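Local coordinates for protein 1-deoxy-D-xylulose 5-phosphate reductoisomerase (Zymomonas mobilis, PDB 1R0K) that catalyses the NADPH-dependent rearrangement and reduction of 1-deoxy-D-xylulose 5-phosphate to 2-C-methyl-D-erythritol 4-phosphate, using a divalent metal ion, at residues D355-A360 with N373-Q378. Residues are numbered along the deposited sequence; the frame is centred on the assembly and turned at random.
Sequences DHYTPA and NEARIQ
Tyr357 reaches obliquely onto the helical turn of Glu374, Ala375 and Gln378, and alone has 92 Å² of the 232 Å² buried between 355-360 and 373-378, the largest share. CG of Tyr357 stands anti to the backbone N (chi1 179°), which carries the ring across to the helix, where it reaches the i, i+1 and i+4 positions together. Its hydroxyl end lies over the aliphatic part of Glu374: OH is 3.3 Å from CB of Glu374, and CZ is 3.4 Å from CG. The glutamate chain then bends at chi2 (56°) and leads its carboxylate away, so the methylenes do the touching. Farther along the ring, CD2 of Tyr357 meets CB of the buried Ala375 at 4.1 Å, an apolar contact. Over the centre of one ring face sits Pro359, its CD 3.4 Å above the plane.

Gln378 fills the corner between the two aromatic residues. Its NE2 lies 3.8 Å from CD1 of Tyr357 and 3.6 Å from ND1 of His356, near the imidazole plane; the amide is turned 85° to that ring. Neither approach is a hydrogen bond, and ND1 of His356, buried here, has no partner in the model. An alanine in place of Tyr357 would probably leave a gap over the Glu374 methylenes and Ala375, and free the Gln378 amide to turn.

Tyr357 is the first residue to leave helical geometry after helix 345-356, and it also touches Val324 of helix 321-337, as Ala375 touches Ala327. The contact joins the start of the loop after helix 345-356 to the side of helix 365-385, at the surface of helices 307-317, 321-337, 345-356 and 365-385, which match the C-terminal four-helix bundle of DXP reductoisomerases.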
loop_
_atom_site.group_PDB
_atom_site.type_symbol
_atom_site.label_atom_id
_atom_site.label_comp_id
_atom_site.label_asym_id
_atom_site.label_seq_id
_atom_site.Cartn_x
_atom_site.Cartn_y
_atom_site.Cartn_z
ATOM N N ASP B 355 -17.815 -0.842 -34.355
ATOM C CA ASP B 355 -18.100 0.221 -35.309
ATOM C C ASP B 355 -19.465 0.057 -35.969
ATOM O O ASP B 355 -20.161 1.037 -36.216
ATOM C CB ASP B 355 -17.034 0.277 -36.409
ATOM C CG ASP B 355 -15.684 0.734 -35.896
ATOM O OD1 ASP B 355 -15.643 1.620 -35.018
ATOM O OD2 ASP B 355 -14.660 0.218 -36.389
ATOM N N HIS B 356 -19.849 -1.186 -36.234
ATOM C CA HIS B 356 -21.108 -1.480 -36.913
ATOM C C HIS B 356 -22.370 -1.481 -36.047
ATOM O O HIS B 356 -23.438 -1.066 -36.503
ATOM C CB HIS B 356 -20.974 -2.826 -37.637
ATOM C CG HIS B 356 -22.141 -3.172 -38.509
ATOM N ND1 HIS B 356 -23.377 -3.516 -38.002
ATOM C CD2 HIS B 356 -22.256 -3.239 -39.857
ATOM C CE1 HIS B 356 -24.201 -3.780 -39.000
ATOM N NE2 HIS B 356 -23.546 -3.619 -40.136
ATOM N N TYR B 357 -22.256 -1.946 -34.807
ATOM C CA TYR B 357 -23.408 -2.015 -33.917
ATOM C C TYR B 357 -23.255 -1.053 -32.747
ATOM O O TYR B 357 -22.448 -1.270 -31.847
ATOM C CB TYR B 357 -23.583 -3.447 -33.407
ATOM C CG TYR B 357 -24.748 -3.625 -32.460
ATOM C CD1 TYR B 357 -26.041 -3.253 -32.833
ATOM C CD2 TYR B 357 -24.559 -4.167 -31.188
ATOM C CE1 TYR B 357 -27.118 -3.416 -31.954
ATOM C CE2 TYR B 357 -25.625 -4.339 -30.312
ATOM C CZ TYR B 357 -26.900 -3.961 -30.700
ATOM O OH TYR B 357 -27.953 -4.143 -29.836
ATOM N N THR B 358 -24.053 0.008 -32.761
ATOM C CA THR B 358 -23.989 1.027 -31.723
ATOM C C THR B 358 -25.359 1.338 -31.123
ATOM O O THR B 358 -25.927 2.398 -31.369
ATOM C CB THR B 358 -23.393 2.313 -32.298
ATOM O OG1 THR B 358 -24.129 2.687 -33.468
ATOM C CG2 THR B 358 -21.930 2.101 -32.676
ATOM N N PRO B 359 -25.898 0.415 -30.309
ATOM C CA PRO B 359 -27.207 0.594 -29.673
ATOM C C PRO B 359 -27.208 1.687 -28.599
ATOM O O PRO B 359 -26.160 2.219 -28.236
ATOM C CB PRO B 359 -27.486 -0.785 -29.093
ATOM C CG PRO B 359 -26.118 -1.228 -28.671
ATOM C CD PRO B 359 -25.265 -0.839 -29.860
ATOM N N ALA B 360 -28.395 2.014 -28.096
ATOM C CA ALA B 360 -28.528 3.039 -27.068
ATOM C C ALA B 360 -28.039 2.524 -25.719
ATOM O O ALA B 360 -27.939 1.316 -25.503
ATOM C CB ALA B 360 -29.988 3.480 -26.966
ATOM N N ASN B 373 -26.988 -10.120 -26.850
ATOM C CA ASN B 373 -27.519 -11.021 -27.868
ATOM C C ASN B 373 -27.257 -10.511 -29.276
ATOM O O ASN B 373 -26.739 -11.236 -30.123
ATOM C CB ASN B 373 -29.028 -11.199 -27.676
ATOM C CG ASN B 373 -29.687 -11.907 -28.853
ATOM O OD1 ASN B 373 -29.398 -13.068 -29.132
ATOM N ND2 ASN B 373 -30.574 -11.200 -29.553
ATOM N N GLU B 374 -27.627 -9.259 -29.520
ATOM C CA GLU B 374 -27.449 -8.654 -30.831
ATOM C C GLU B 374 -25.972 -8.533 -31.209
ATOM O O GLU B 374 -25.594 -8.841 -32.340
ATOM C CB GLU B 374 -28.115 -7.276 -30.862
ATOM C CG GLU B 374 -28.294 -6.683 -32.253
ATOM C CD GLU B 374 -29.079 -7.590 -33.189
ATOM O OE1 GLU B 374 -30.014 -8.274 -32.722
ATOM O OE2 GLU B 374 -28.768 -7.608 -34.399
ATOM N N ALA B 375 -25.145 -8.079 -30.270
ATOM C CA ALA B 375 -23.712 -7.937 -30.531
ATOM C C ALA B 375 -23.126 -9.274 -30.978
ATOM O O ALA B 375 -22.315 -9.326 -31.901
ATOM C CB ALA B 375 -22.994 -7.441 -29.283
ATOM N N ARG B 376 -23.534 -10.351 -30.309
ATOM C CA ARG B 376 -23.075 -11.697 -30.640
ATOM C C ARG B 376 -23.447 -12.074 -32.070
ATOM O O ARG B 376 -22.645 -12.651 -32.805
ATOM C CB ARG B 376 -23.692 -12.721 -29.681
ATOM C CG ARG B 376 -23.038 -12.782 -28.312
ATOM C CD ARG B 376 -23.887 -13.568 -27.318
ATOM N NE ARG B 376 -23.171 -13.794 -26.066
ATOM C CZ ARG B 376 -22.275 -14.761 -25.884
ATOM N NH1 ARG B 376 -21.993 -15.604 -26.873
ATOM N NH2 ARG B 376 -21.642 -14.876 -24.723
ATOM N N ILE B 377 -24.676 -11.763 -32.461
ATOM C CA ILE B 377 -25.137 -12.078 -33.804
ATOM C C ILE B 377 -24.391 -11.250 -34.851
ATOM O O ILE B 377 -23.986 -11.770 -35.888
ATOM C CB ILE B 377 -26.654 -11.841 -33.918
ATOM C CG1 ILE B 377 -27.391 -12.885 -33.075
ATOM C CG2 ILE B 377 -27.094 -11.907 -35.376
ATOM C CD1 ILE B 377 -28.884 -12.682 -33.011
ATOM N N GLN B 378 -24.204 -9.964 -34.573
ATOM C CA GLN B 378 -23.497 -9.068 -35.489
ATOM C C GLN B 378 -22.026 -9.465 -35.636
ATOM O O GLN B 378 -21.467 -9.433 -36.736
ATOM C CB GLN B 378 -23.585 -7.635 -34.974
ATOM C CG GLN B 378 -24.998 -7.106 -34.878
ATOM C CD GLN B 378 -25.446 -6.451 -36.157
ATOM O OE1 GLN B 378 -25.377 -7.050 -37.237
ATOM N NE2 GLN B 378 -25.907 -5.208 -36.051
#